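Local coordinates for uncharacterized protein VP1736 (Vibrio parahaemolyticus, PDB 3LXQ) that is of unknown function but carries a sulfatase-family domain of the alkaline phosphatase clan, an alpha/beta fold built around a mixed central sheet, at residues 175-187 against 216-230. Residues are numbered along the deposited sequence; the frame is centred on the assembly and turned at random.
Sequences HTQFIYGGEANFD and WGVSDEDLYNKADEE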
ATOM      1  N   HIS A 175      -8.067  12.963  13.866  1.00 61.60           N
ATOM      2  CA  HIS A 175      -7.544  11.996  14.805  1.00 61.29           C
ATOM      3  C   HIS A 175      -6.921  10.893  13.968  1.00 57.91           C
ATOM      4  O   HIS A 175      -7.499  10.474  12.969  1.00 56.54           O
ATOM      5  CB  HIS A 175      -8.644  11.414  15.681  1.00 62.80           C
ATOM      6  CG  HIS A 175      -8.131  10.468  16.720  1.00 63.12           C
ATOM      7  ND1 HIS A 175      -7.708  10.889  17.966  1.00 65.02           N
ATOM      8  CD2 HIS A 175      -7.958   9.126  16.695  1.00 60.43           C
ATOM      9  CE1 HIS A 175      -7.306   9.842  18.663  1.00 65.46           C
ATOM     10  NE2 HIS A 175      -7.442   8.761  17.913  1.00 61.92           N
ATOM     11  N   THR A 176      -5.740  10.432  14.364  1.00 57.03           N
ATOM     12  CA  THR A 176      -5.040   9.395  13.587  1.00 53.81           C
ATOM     13  C   THR A 176      -4.704   8.189  14.456  1.00 53.24           C
ATOM     14  O   THR A 176      -4.242   8.336  15.593  1.00 54.53           O
ATOM     15  CB  THR A 176      -3.779   9.947  12.900  1.00 52.86           C
ATOM     16  OG1 THR A 176      -2.941  10.588  13.873  1.00 54.89           O
ATOM     17  CG2 THR A 176      -4.164  10.955  11.821  1.00 52.97           C
ATOM     18  N   GLN A 177      -4.953   6.995  13.923  1.00 51.05           N
ATOM     19  CA  GLN A 177      -4.779   5.772  14.697  1.00 50.50           C
ATOM     20  C   GLN A 177      -4.298   4.609  13.857  1.00 47.48           C
ATOM     21  O   GLN A 177      -4.412   4.619  12.636  1.00 46.37           O
ATOM     22  CB  GLN A 177      -6.071   5.383  15.435  1.00 51.79           C
ATOM     23  CG  GLN A 177      -7.228   5.021  14.515  1.00 51.64           C
ATOM     24  CD  GLN A 177      -8.402   4.389  15.240  1.00 53.94           C
ATOM     25  OE1 GLN A 177      -8.533   4.494  16.465  1.00 57.31           O
ATOM     26  NE2 GLN A 177      -9.269   3.725  14.483  1.00 52.26           N
ATOM     27  N   PHE A 178      -3.759   3.610  14.548  1.00 46.69           N
ATOM     28  CA  PHE A 178      -3.331   2.362  13.962  1.00 43.77           C
ATOM     29  C   PHE A 178      -4.011   1.271  14.769  1.00 44.16           C
ATOM     30  O   PHE A 178      -3.906   1.256  15.978  1.00 45.46           O
ATOM     31  CB  PHE A 178      -1.813   2.253  14.088  1.00 43.12           C
ATOM     32  CG  PHE A 178      -1.249   0.904  13.711  1.00 41.24           C
ATOM     33  CD1 PHE A 178      -1.514   0.328  12.466  1.00 38.61           C
ATOM     34  CD2 PHE A 178      -0.405   0.233  14.592  1.00 41.53           C
ATOM     35  CE1 PHE A 178      -0.967  -0.919  12.111  1.00 36.08           C
ATOM     36  CE2 PHE A 178       0.150  -1.002  14.249  1.00 40.34           C
ATOM     37  CZ  PHE A 178      -0.129  -1.578  13.001  1.00 38.76           C
ATOM     38  N   ILE A 179      -4.737   0.382  14.104  1.00 43.09           N
ATOM     39  CA  ILE A 179      -5.325  -0.758  14.792  1.00 43.61           C
ATOM     40  C   ILE A 179      -4.638  -2.039  14.325  1.00 41.54           C
ATOM     41  O   ILE A 179      -4.599  -2.326  13.135  1.00 39.81           O
ATOM     42  CB  ILE A 179      -6.856  -0.886  14.596  1.00 44.57           C
ATOM     43  CG1 ILE A 179      -7.573   0.440  14.908  1.00 47.01           C
ATOM     44  CG2 ILE A 179      -7.411  -1.997  15.503  1.00 45.17           C
ATOM     45  CD1 ILE A 179      -9.099   0.413  14.627  1.00 48.40           C
ATOM     46  N   TYR A 180      -4.137  -2.798  15.293  1.00 42.04           N
ATOM     47  CA  TYR A 180      -3.396  -4.032  15.072  1.00 40.92           C
ATOM     48  C   TYR A 180      -3.853  -5.081  16.097  1.00 42.82           C
ATOM     49  O   TYR A 180      -4.266  -4.730  17.200  1.00 44.58           O
ATOM     50  CB  TYR A 180      -1.911  -3.724  15.254  1.00 39.85           C
ATOM     51  CG  TYR A 180      -0.948  -4.805  14.838  1.00 38.15           C
ATOM     52  CD1 TYR A 180      -1.054  -5.426  13.602  1.00 35.84           C
ATOM     53  CD2 TYR A 180       0.111  -5.168  15.676  1.00 38.82           C
ATOM     54  CE1 TYR A 180      -0.162  -6.400  13.220  1.00 35.66           C
ATOM     55  CE2 TYR A 180       1.017  -6.146  15.305  1.00 37.10           C
ATOM     56  CZ  TYR A 180       0.873  -6.762  14.073  1.00 36.41           C
ATOM     57  OH  TYR A 180       1.761  -7.730  13.687  1.00 35.04           O
ATOM     58  N   GLY A 181      -3.767  -6.359  15.730  1.00 42.50           N
ATOM     59  CA  GLY A 181      -4.144  -7.458  16.610  1.00 44.46           C
ATOM     60  C   GLY A 181      -3.061  -7.994  17.550  1.00 45.41           C
ATOM     61  O   GLY A 181      -3.374  -8.551  18.607  1.00 46.71           O
ATOM     62  N   GLY A 182      -1.797  -7.829  17.157  1.00 44.30           N
ATOM     63  CA  GLY A 182      -0.649  -8.315  17.918  1.00 44.90           C
ATOM     64  C   GLY A 182       0.076  -7.222  18.675  1.00 45.51           C
ATOM     65  O   GLY A 182      -0.542  -6.261  19.135  1.00 46.64           O
ATOM     66  N   GLU A 183       1.385  -7.376  18.820  1.00 45.38           N
ATOM     67  CA  GLU A 183       2.206  -6.393  19.517  1.00 46.91           C
ATOM     68  C   GLU A 183       2.726  -5.353  18.531  1.00 45.53           C
ATOM     69  O   GLU A 183       3.429  -5.689  17.572  1.00 43.44           O
ATOM     70  CB  GLU A 183       3.368  -7.080  20.257  1.00 47.96           C
ATOM     71  CG  GLU A 183       4.553  -6.164  20.639  1.00 50.30           C
ATOM     72  CD  GLU A 183       4.189  -5.074  21.657  1.00 54.80           C
ATOM     73  OE1 GLU A 183       4.239  -5.349  22.882  1.00 55.60           O
ATOM     74  OE2 GLU A 183       3.884  -3.934  21.221  1.00 55.85           O
ATOM     75  N   ALA A 184       2.393  -4.090  18.793  1.00 46.44           N
ATOM     76  CA  ALA A 184       2.693  -2.989  17.872  1.00 45.65           C
ATOM     77  C   ALA A 184       4.177  -2.601  17.762  1.00 45.02           C
ATOM     78  O   ALA A 184       4.567  -1.941  16.803  1.00 44.03           O
ATOM     79  CB  ALA A 184       1.833  -1.769  18.206  1.00 46.93           C
ATOM     80  N   ASN A 185       4.993  -3.002  18.735  1.00 45.80           N
ATOM     81  CA  ASN A 185       6.444  -2.779  18.676  1.00 45.42           C
ATOM     82  C   ASN A 185       7.101  -3.639  17.603  1.00 43.09           C
ATOM     83  O   ASN A 185       8.229  -3.369  17.180  1.00 42.11           O
ATOM     84  CB  ASN A 185       7.106  -3.089  20.030  1.00 47.41           C
ATOM     85  CG  ASN A 185       7.042  -1.915  21.022  1.00 50.46           C
ATOM     86  OD1 ASN A 185       7.198  -2.110  22.228  1.00 52.43           O
ATOM     87  ND2 ASN A 185       6.828  -0.702  20.517  1.00 51.06           N
ATOM     88  N   PHE A 186       6.393  -4.686  17.189  1.00 42.34           N
ATOM     89  CA  PHE A 186       6.870  -5.615  16.169  1.00 41.14           C
ATOM     90  C   PHE A 186       7.193  -4.868  14.866  1.00 39.48           C
ATOM     91  O   PHE A 186       6.486  -3.927  14.492  1.00 38.82           O
ATOM     92  CB  PHE A 186       5.816  -6.705  15.934  1.00 41.38           C
ATOM     93  CG  PHE A 186       6.162  -7.660  14.828  1.00 40.85           C
ATOM     94  CD1 PHE A 186       7.182  -8.594  14.989  1.00 42.39           C
ATOM     95  CD2 PHE A 186       5.470  -7.620  13.617  1.00 40.59           C
ATOM     96  CE1 PHE A 186       7.512  -9.479  13.952  1.00 42.33           C
ATOM     97  CE2 PHE A 186       5.791  -8.499  12.578  1.00 38.96           C
ATOM     98  CZ  PHE A 186       6.808  -9.426  12.745  1.00 39.37           C
ATOM     99  N   ASP A 187       8.273  -5.265  14.194  1.00 38.56           N
ATOM    100  CA  ASP A 187       8.762  -4.559  12.996  1.00 37.36           C
ATOM    101  C   ASP A 187       8.929  -3.044  13.207  1.00 38.03           C
ATOM    102  O   ASP A 187       8.867  -2.266  12.249  1.00 37.20           O
ATOM    103  CB  ASP A 187       7.835  -4.801  11.794  1.00 36.33           C
ATOM    104  CG  ASP A 187       8.209  -6.038  10.984  1.00 36.03           C
ATOM    105  OD1 ASP A 187       9.337  -6.571  11.123  1.00 36.51           O
ATOM    106  OD2 ASP A 187       7.355  -6.476  10.185  1.00 36.58           O
ATOM    107  N   TRP A 216       0.348 -14.557  16.655  1.00 44.21           N
ATOM    108  CA  TRP A 216       0.511 -13.231  16.095  1.00 42.91           C
ATOM    109  C   TRP A 216      -0.485 -12.244  16.706  1.00 43.14           C
ATOM    110  O   TRP A 216      -0.493 -11.062  16.359  1.00 42.37           O
ATOM    111  CB  TRP A 216       0.426 -13.326  14.572  1.00 41.16           C
ATOM    112  CG  TRP A 216       1.541 -14.202  14.048  1.00 41.95           C
ATOM    113  CD1 TRP A 216       1.519 -15.568  13.890  1.00 42.33           C
ATOM    114  CD2 TRP A 216       2.859 -13.778  13.669  1.00 41.46           C
ATOM    115  NE1 TRP A 216       2.736 -16.008  13.417  1.00 41.39           N
ATOM    116  CE2 TRP A 216       3.573 -14.933  13.269  1.00 42.79           C
ATOM    117  CE3 TRP A 216       3.497 -12.531  13.608  1.00 42.52           C
ATOM    118  CZ2 TRP A 216       4.906 -14.878  12.813  1.00 43.79           C
ATOM    119  CZ3 TRP A 216       4.821 -12.473  13.151  1.00 42.60           C
ATOM    120  CH2 TRP A 216       5.509 -13.648  12.765  1.00 43.92           C
ATOM    121  N   GLY A 217      -1.308 -12.746  17.633  1.00 43.87           N
ATOM    122  CA  GLY A 217      -2.289 -11.928  18.359  1.00 44.55           C
ATOM    123  C   GLY A 217      -3.723 -12.381  18.139  1.00 44.12           C
ATOM    124  O   GLY A 217      -3.974 -13.540  17.810  1.00 44.05           O
ATOM    125  N   VAL A 218      -4.669 -11.457  18.298  1.00 44.47           N
ATOM    126  CA  VAL A 218      -6.103 -11.764  18.081  1.00 44.54           C
ATOM    127  C   VAL A 218      -6.410 -12.051  16.606  1.00 43.22           C
ATOM    128  O   VAL A 218      -5.746 -11.508  15.696  1.00 41.41           O
ATOM    129  CB  VAL A 218      -7.033 -10.641  18.605  1.00 45.16           C
ATOM    130  CG1 VAL A 218      -6.724 -10.308  20.056  1.00 46.94           C
ATOM    131  CG2 VAL A 218      -6.932  -9.398  17.746  1.00 44.31           C
ATOM    132  N   SER A 219      -7.402 -12.911  16.368  1.00 43.80           N
ATOM    133  CA  SER A 219      -7.834 -13.235  15.002  1.00 42.88           C
ATOM    134  C   SER A 219      -8.319 -11.975  14.273  1.00 42.24           C
ATOM    135  O   SER A 219      -8.546 -10.938  14.905  1.00 42.66           O
ATOM    136  CB  SER A 219      -8.926 -14.307  15.013  1.00 44.20           C
ATOM    137  OG  SER A 219     -10.150 -13.795  15.539  1.00 45.14           O
ATOM    138  N   ASP A 220      -8.443 -12.060  12.948  1.00 41.24           N
ATOM    139  CA  ASP A 220      -8.853 -10.909  12.156  1.00 41.18           C
ATOM    140  C   ASP A 220     -10.313 -10.510  12.415  1.00 42.64           C
ATOM    141  O   ASP A 220     -10.629  -9.332  12.353  1.00 43.13           O
ATOM    142  CB  ASP A 220      -8.567 -11.135  10.668  1.00 40.00           C
ATOM    143  CG  ASP A 220      -7.070 -11.219  10.361  1.00 39.22           C
ATOM    144  OD1 ASP A 220      -6.247 -10.696  11.161  1.00 38.09           O
ATOM    145  OD2 ASP A 220      -6.715 -11.823   9.315  1.00 39.59           O
ATOM    146  N   GLU A 221     -11.189 -11.461  12.745  1.00 44.42           N
ATOM    147  CA  GLU A 221     -12.568 -11.088  13.147  1.00 45.99           C
ATOM    148  C   GLU A 221     -12.574 -10.210  14.407  1.00 46.76           C
ATOM    149  O   GLU A 221     -13.283  -9.216  14.449  1.00 47.41           O
ATOM    150  CB  GLU A 221     -13.520 -12.295  13.289  1.00 47.55           C
ATOM    151  CG  GLU A 221     -14.945 -11.904  13.741  1.00 50.09           C
ATOM    152  CD  GLU A 221     -16.004 -13.002  13.574  1.00 52.92           C
ATOM    153  OE1 GLU A 221     -15.653 -14.197  13.486  1.00 55.14           O
ATOM    154  OE2 GLU A 221     -17.203 -12.669  13.546  1.00 51.38           O
ATOM    155  N   ASP A 222     -11.757 -10.557  15.409  1.00 47.24           N
ATOM    156  CA  ASP A 222     -11.623  -9.719  16.614  1.00 48.08           C
ATOM    157  C   ASP A 222     -11.039  -8.351  16.282  1.00 46.32           C
ATOM    158  O   ASP A 222     -11.485  -7.329  16.811  1.00 46.75           O
ATOM    159  CB  ASP A 222     -10.802 -10.414  17.709  1.00 49.81           C
ATOM    160  CG  ASP A 222     -11.447 -11.709  18.193  1.00 52.60           C
ATOM    161  OD1 ASP A 222     -12.625 -11.686  18.636  1.00 55.44           O
ATOM    162  OD2 ASP A 222     -10.768 -12.752  18.109  1.00 53.24           O
ATOM    163  N   LEU A 223     -10.043  -8.336  15.396  1.00 44.10           N
ATOM    164  CA  LEU A 223      -9.478  -7.084  14.884  1.00 42.82           C
ATOM    165  C   LEU A 223     -10.565  -6.200  14.276  1.00 42.60           C
ATOM    166  O   LEU A 223     -10.647  -5.007  14.566  1.00 42.06           O
ATOM    167  CB  LEU A 223      -8.427  -7.369  13.810  1.00 41.30           C
ATOM    168  CG  LEU A 223      -7.790  -6.170  13.096  1.00 40.37           C
ATOM    169  CD1 LEU A 223      -6.816  -5.423  13.999  1.00 39.84           C
ATOM    170  CD2 LEU A 223      -7.087  -6.651  11.840  1.00 39.50           C
ATOM    171  N   TYR A 224     -11.388  -6.826  13.444  1.00 42.64           N
ATOM    172  CA  TYR A 224     -12.427  -6.144  12.698  1.00 43.61           C
ATOM    173  C   TYR A 224     -13.627  -5.739  13.558  1.00 45.84           C
ATOM    174  O   TYR A 224     -14.297  -4.754  13.244  1.00 47.00           O
ATOM    175  CB  TYR A 224     -12.874  -7.008  11.515  1.00 42.86           C
ATOM    176  CG  TYR A 224     -11.922  -7.060  10.323  1.00 41.22           C
ATOM    177  CD1 TYR A 224     -11.282  -5.908   9.841  1.00 40.48           C
ATOM    178  CD2 TYR A 224     -11.709  -8.256   9.642  1.00 40.75           C
ATOM    179  CE1 TYR A 224     -10.433  -5.965   8.721  1.00 38.79           C
ATOM    180  CE2 TYR A 224     -10.869  -8.324   8.530  1.00 38.40           C
ATOM    181  CZ  TYR A 224     -10.239  -7.187   8.075  1.00 38.38           C
ATOM    182  OH  TYR A 224      -9.426  -7.298   6.975  1.00 36.31           O
ATOM    183  N   ASN A 225     -13.912  -6.490  14.628  1.00 47.83           N
ATOM    184  CA  ASN A 225     -14.930  -6.055  15.608  1.00 50.16           C
ATOM    185  C   ASN A 225     -14.420  -4.807  16.331  1.00 50.35           C
ATOM    186  O   ASN A 225     -15.174  -3.867  16.579  1.00 50.76           O
ATOM    187  CB  ASN A 225     -15.258  -7.143  16.642  1.00 52.19           C
ATOM    188  CG  ASN A 225     -15.860  -8.414  16.026  1.00 54.03           C
ATOM    189  OD1 ASN A 225     -15.592  -9.521  16.501  1.00 56.51           O
ATOM    190  ND2 ASN A 225     -16.685  -8.263  14.996  1.00 53.85           N
ATOM    191  N   LYS A 226     -13.122  -4.810  16.642  1.00 49.24           N
ATOM    192  CA  LYS A 226     -12.467  -3.707  17.337  1.00 49.78           C
ATOM    193  C   LYS A 226     -12.469  -2.456  16.485  1.00 49.19           C
ATOM    194  O   LYS A 226     -12.610  -1.345  16.999  1.00 50.58           O
ATOM    195  CB  LYS A 226     -11.015  -4.068  17.676  1.00 48.87           C
ATOM    196  CG  LYS A 226     -10.322  -3.081  18.619  1.00 50.33           C
ATOM    197  CD  LYS A 226     -11.131  -2.966  19.919  1.00 53.84           C
ATOM    198  CE  LYS A 226     -10.321  -2.435  21.092  1.00 55.68           C
ATOM    199  NZ  LYS A 226     -11.236  -2.125  22.249  1.00 55.57           N
ATOM    200  N   ALA A 227     -12.277  -2.650  15.183  1.00 47.37           N
ATOM    201  CA  ALA A 227     -12.262  -1.553  14.237  1.00 46.42           C
ATOM    202  C   ALA A 227     -13.637  -0.899  14.256  1.00 47.59           C
ATOM    203  O   ALA A 227     -13.771   0.269  14.643  1.00 48.43           O
ATOM    204  CB  ALA A 227     -11.904  -2.060  12.855  1.00 44.68           C
ATOM    205  N   ASP A 228     -14.650  -1.683  13.884  1.00 47.76           N
ATOM    206  CA  ASP A 228     -16.071  -1.284  13.932  1.00 49.22           C
ATOM    207  C   ASP A 228     -16.476  -0.581  15.238  1.00 51.77           C
ATOM    208  O   ASP A 228     -17.311   0.334  15.222  1.00 53.26           O
ATOM    209  CB  ASP A 228     -16.962  -2.511  13.675  1.00 49.05           C
ATOM    210  CG  ASP A 228     -18.448  -2.224  13.890  1.00 51.22           C
ATOM    211  OD1 ASP A 228     -18.949  -2.592  14.970  1.00 52.19           O
ATOM    212  OD2 ASP A 228     -19.103  -1.637  12.996  1.00 48.68           O
ATOM    213  N   GLU A 229     -15.895  -1.030  16.352  1.00 52.78           N
ATOM    214  CA  GLU A 229     -16.084  -0.418  17.682  1.00 55.43           C
ATOM    215  C   GLU A 229     -15.459   0.977  17.751  1.00 55.40           C
ATOM    216  O   GLU A 229     -16.068   1.917  18.265  1.00 57.91           O
ATOM    217  CB  GLU A 229     -15.434  -1.285  18.775  1.00 56.18           C
ATOM    218  CG  GLU A 229     -16.367  -1.975  19.753  1.00 59.07           C
ATOM    219  CD  GLU A 229     -15.659  -2.400  21.040  1.00 60.12           C
ATOM    220  OE1 GLU A 229     -14.458  -2.764  20.995  1.00 59.30           O
ATOM    221  OE2 GLU A 229     -16.305  -2.357  22.107  1.00 64.64           O
ATOM    222  N   GLU A 230     -14.235   1.088  17.245  1.00 53.03           N
ATOM    223  CA  GLU A 230     -13.455   2.319  17.295  1.00 52.99           C
ATOM    224  C   GLU A 230     -14.015   3.373  16.358  1.00 52.77           C
ATOM    225  O   GLU A 230     -13.890   4.567  16.616  1.00 53.78           O
ATOM    226  CB  GLU A 230     -11.999   2.026  16.893  1.00 51.19           C
ATOM    227  CG  GLU A 230     -11.130   1.532  18.039  1.00 52.67           C
ATOM    228  CD  GLU A 230     -10.884   2.619  19.080  1.00 57.19           C
ATOM    229  OE1 GLU A 230     -11.583   2.621  20.117  1.00 61.20           O
ATOM    230  OE2 GLU A 230     -10.017   3.490  18.854  1.00 57.14           O
TER
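I179 lies along helix 220-230 with both branches in apolar contact. Its CG2, anti to the backbone N, meets L223 CD1 at 3.8 Å, while the extended arm through CG1 carries CD1 to A227, 3.7 Å from CA, and on to E230 CB. L223 swings its CG anti to its own backbone N (chi1 176°), which brings CD1 against the backbone at Y180-G181, 3.6 Å from G181 N. Nearer the start of the strand, Q177 and E230 lie side by side with amide and carboxylate nearly coplanar; E230 OE1 forms a salt bridge with R233.

This is the packing of a helix on one face of the central sheet of an alkaline phosphatase-like alpha/beta domain. Strand 175-180, flanked in parallel by strands 200-202 and 241-246, runs at 152° to the helix, their axes 8.8 Å apart at closest approach, and F231 of the same helix continues the cover over I179.

At G181 and G182 the backbone takes over. V218 N donates to G181 O (3.2 Å), and V218 CG2 rests 3.6 Å from G181 CA. The two segments approach to 4.0 Å between G182 CA and G217 CA, both glycines, so that backbone lies directly against backbone.

At the exposed end of the contact F186 and W216 form an offset edge-to-face pair, planes at 79°: the indole presents its CZ3 edge to the phenyl ring, 3.7 Å from F186 CZ, while its NE1 is bonded to S252 O.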